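Local structure of DNA polymerase II large subunit (Pyrococcus horikoshii, 7OEC) at residues A[78-83]-A[92-97]. The protein is an intein interrupting the large subunit of an archaeal DNA polymerase, and probably excises itself by protein splicing while joining the flanking sequences. The protein carries 2 engineered substitutions. Sequence-based numbering, arbitrary orientation.
Sequences HLIRFE and TTVDHP
Ile80 and Thr92 form an antiparallel hydrogen-bonded pair, with Ile80 N giving a nearly straight bond to Thr92 O (2.9 Å, 169° at the hydrogen) and Thr92 N returning one to Ile80 O (3.0 Å), while Leu79 and Thr93 make the adjoining non-hydrogen-bonded pair, their CA atoms 4.4 Å apart. Thr92 O is approached as well by Leu79 CA, a CA-H...O contact at 3.3 Å. Beyond Thr93 the chain leaves the ladder in a type I turn to His96, and Val94, within the turn, packs against His78 and Ile80. Val94 CG1 stands anti to its own carbonyl carbon (chi1 -62°), which turns that methyl toward His78 O and places it 4.1 Å from Ile80 CG1. The Ile80 and Val94 side chains meet at about a right angle, and Ile80 CD1 ends against the Val94 backbone, at its CA and O. On the other side of the hairpin, Leu79 CD2 touches Thr93 CG2 (3.9 Å). Thr92 OG1 lies near the plane of the Phe82 ring, at its edge; it donates to Thr93 O (3.0 Å), which His96 N approaches from the opposite face, so two bonds grip one carbonyl and hold the turn. Thr93 to His96 spell the TxxH motif of intein block B, which lies near the N-terminal splice junction; consistent with this, Thr93 OG1 bonds to Ala4 N, and the His96 ring meets Phe5. Val94 N is held by Asp77 OD1 just before the hairpin. Strands 79-84 and 89-93 form this hairpin at one side of a four-stranded antiparallel sheet, where 89-93 is outermost and 79-84 pairs along its far edge with 130-141, whose Ile138 packs on Ile80.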
loop_
_atom_site.group_PDB
_atom_site.type_symbol
_atom_site.label_atom_id
_atom_site.label_comp_id
_atom_site.label_asym_id
_atom_site.label_seq_id
_atom_site.Cartn_x
_atom_site.Cartn_y
_atom_site.Cartn_z
ATOM N N HIS A 78 16.747 -2.220 -0.400
ATOM C CA HIS A 78 16.169 -3.531 -0.416
ATOM C C HIS A 78 14.689 -3.405 -0.143
ATOM O O HIS A 78 14.175 -2.400 0.369
ATOM C CB HIS A 78 16.756 -4.365 0.709
ATOM C CG HIS A 78 18.146 -4.834 0.452
ATOM N ND1 HIS A 78 19.142 -4.008 -0.023
ATOM C CD2 HIS A 78 18.700 -6.063 0.578
ATOM C CE1 HIS A 78 20.248 -4.710 -0.189
ATOM N NE2 HIS A 78 20.021 -5.947 0.217
ATOM N N LEU A 79 14.001 -4.434 -0.498
ATOM C CA LEU A 79 12.635 -4.527 -0.068
ATOM C C LEU A 79 12.560 -5.529 1.065
ATOM O O LEU A 79 13.456 -6.349 1.277
ATOM C CB LEU A 79 11.767 -5.002 -1.218
ATOM C CG LEU A 79 11.736 -4.186 -2.500
ATOM C CD1 LEU A 79 10.935 -4.960 -3.584
ATOM C CD2 LEU A 79 11.118 -2.884 -2.292
ATOM N N ILE A 80 11.459 -5.452 1.790
ATOM C CA ILE A 80 11.072 -6.452 2.767
ATOM C C ILE A 80 9.763 -7.072 2.301
ATOM O O ILE A 80 8.825 -6.357 1.927
ATOM C CB ILE A 80 10.951 -5.829 4.169
ATOM C CG1 ILE A 80 12.321 -5.249 4.581
ATOM C CG2 ILE A 80 10.493 -6.863 5.183
ATOM C CD1 ILE A 80 12.272 -4.610 5.889
ATOM N N ARG A 81 9.706 -8.391 2.319
ATOM C CA ARG A 81 8.504 -9.131 1.992
ATOM C C ARG A 81 7.952 -9.762 3.258
ATOM O O ARG A 81 8.676 -10.423 4.013
ATOM C CB ARG A 81 8.820 -10.215 0.967
ATOM C CG ARG A 81 7.619 -11.068 0.563
ATOM C CD ARG A 81 8.082 -12.094 -0.435
ATOM N NE ARG A 81 7.085 -13.115 -0.683
ATOM C CZ ARG A 81 6.064 -12.986 -1.515
ATOM N NH1 ARG A 81 5.876 -11.844 -2.197
ATOM N NH2 ARG A 81 5.264 -14.044 -1.679
ATOM N N PHE A 82 6.676 -9.543 3.485
ATOM C CA PHE A 82 5.930 -10.122 4.582
ATOM C C PHE A 82 5.011 -11.190 4.031
ATOM O O PHE A 82 4.193 -10.913 3.145
ATOM C CB PHE A 82 5.096 -9.028 5.232
ATOM C CG PHE A 82 5.920 -7.911 5.756
ATOM C CD1 PHE A 82 6.619 -8.058 6.938
ATOM C CD2 PHE A 82 6.033 -6.742 5.045
ATOM C CE1 PHE A 82 7.416 -7.077 7.411
ATOM C CE2 PHE A 82 6.789 -5.682 5.544
ATOM C CZ PHE A 82 7.493 -5.850 6.738
ATOM N N GLU A 83 5.145 -12.396 4.553
ATOM C CA GLU A 83 4.267 -13.501 4.232
ATOM C C GLU A 83 3.385 -13.679 5.435
ATOM O O GLU A 83 3.889 -13.824 6.558
ATOM C CB GLU A 83 5.076 -14.775 3.970
ATOM C CG GLU A 83 6.082 -14.467 2.840
ATOM C CD GLU A 83 6.974 -15.622 2.451
ATOM O OE1 GLU A 83 6.845 -16.686 3.100
ATOM O OE2 GLU A 83 7.780 -15.466 1.485
ATOM N N THR A 92 7.467 -3.967 0.724
ATOM C CA THR A 92 7.677 -2.528 0.791
ATOM C C THR A 92 9.161 -2.224 0.873
ATOM O O THR A 92 9.971 -3.106 1.137
ATOM C CB THR A 92 7.043 -1.873 2.013
ATOM O OG1 THR A 92 7.760 -2.266 3.208
ATOM C CG2 THR A 92 5.610 -2.290 2.209
ATOM N N THR A 93 9.524 -0.971 0.642
ATOM C CA THR A 93 10.909 -0.622 0.923
ATOM C C THR A 93 11.217 -0.713 2.430
ATOM O O THR A 93 10.324 -0.744 3.287
ATOM C CB THR A 93 11.244 0.755 0.378
ATOM O OG1 THR A 93 10.337 1.678 0.943
ATOM C CG2 THR A 93 11.154 0.838 -1.125
ATOM N N VAL A 94 12.520 -0.767 2.748
ATOM C CA VAL A 94 12.943 -1.192 4.090
ATOM C C VAL A 94 12.401 -0.284 5.182
ATOM O O VAL A 94 12.199 -0.752 6.305
ATOM C CB VAL A 94 14.473 -1.306 4.192
ATOM C CG1 VAL A 94 14.899 -2.295 3.275
ATOM C CG2 VAL A 94 15.150 0.003 3.935
ATOM N N ASP A 95 12.287 1.033 4.935
ATOM C CA ASP A 95 11.852 1.995 5.957
ATOM C C ASP A 95 10.396 2.402 5.806
ATOM O O ASP A 95 9.949 3.341 6.472
ATOM C CB ASP A 95 12.710 3.264 5.924
ATOM C CG ASP A 95 14.142 3.004 6.361
ATOM O OD1 ASP A 95 14.352 2.091 7.180
ATOM O OD2 ASP A 95 15.067 3.663 5.863
ATOM N N HIS A 96 9.663 1.733 4.937
ATOM C CA HIS A 96 8.298 2.112 4.663
ATOM C C HIS A 96 7.462 1.904 5.920
ATOM O O HIS A 96 7.564 0.853 6.552
ATOM C CB HIS A 96 7.733 1.166 3.598
ATOM C CG HIS A 96 6.499 1.672 2.912
ATOM N ND1 HIS A 96 5.248 1.688 3.499
ATOM C CD2 HIS A 96 6.333 2.183 1.670
ATOM C CE1 HIS A 96 4.367 2.181 2.642
ATOM N NE2 HIS A 96 5.003 2.492 1.527
ATOM N N PRO A 97 6.580 2.826 6.256
ATOM C CA PRO A 97 5.653 2.555 7.363
ATOM C C PRO A 97 4.728 1.385 7.057
ATOM O O PRO A 97 4.184 1.261 5.957
ATOM C CB PRO A 97 4.849 3.845 7.494
ATOM C CG PRO A 97 5.153 4.603 6.285
ATOM C CD PRO A 97 6.415 4.175 5.698
#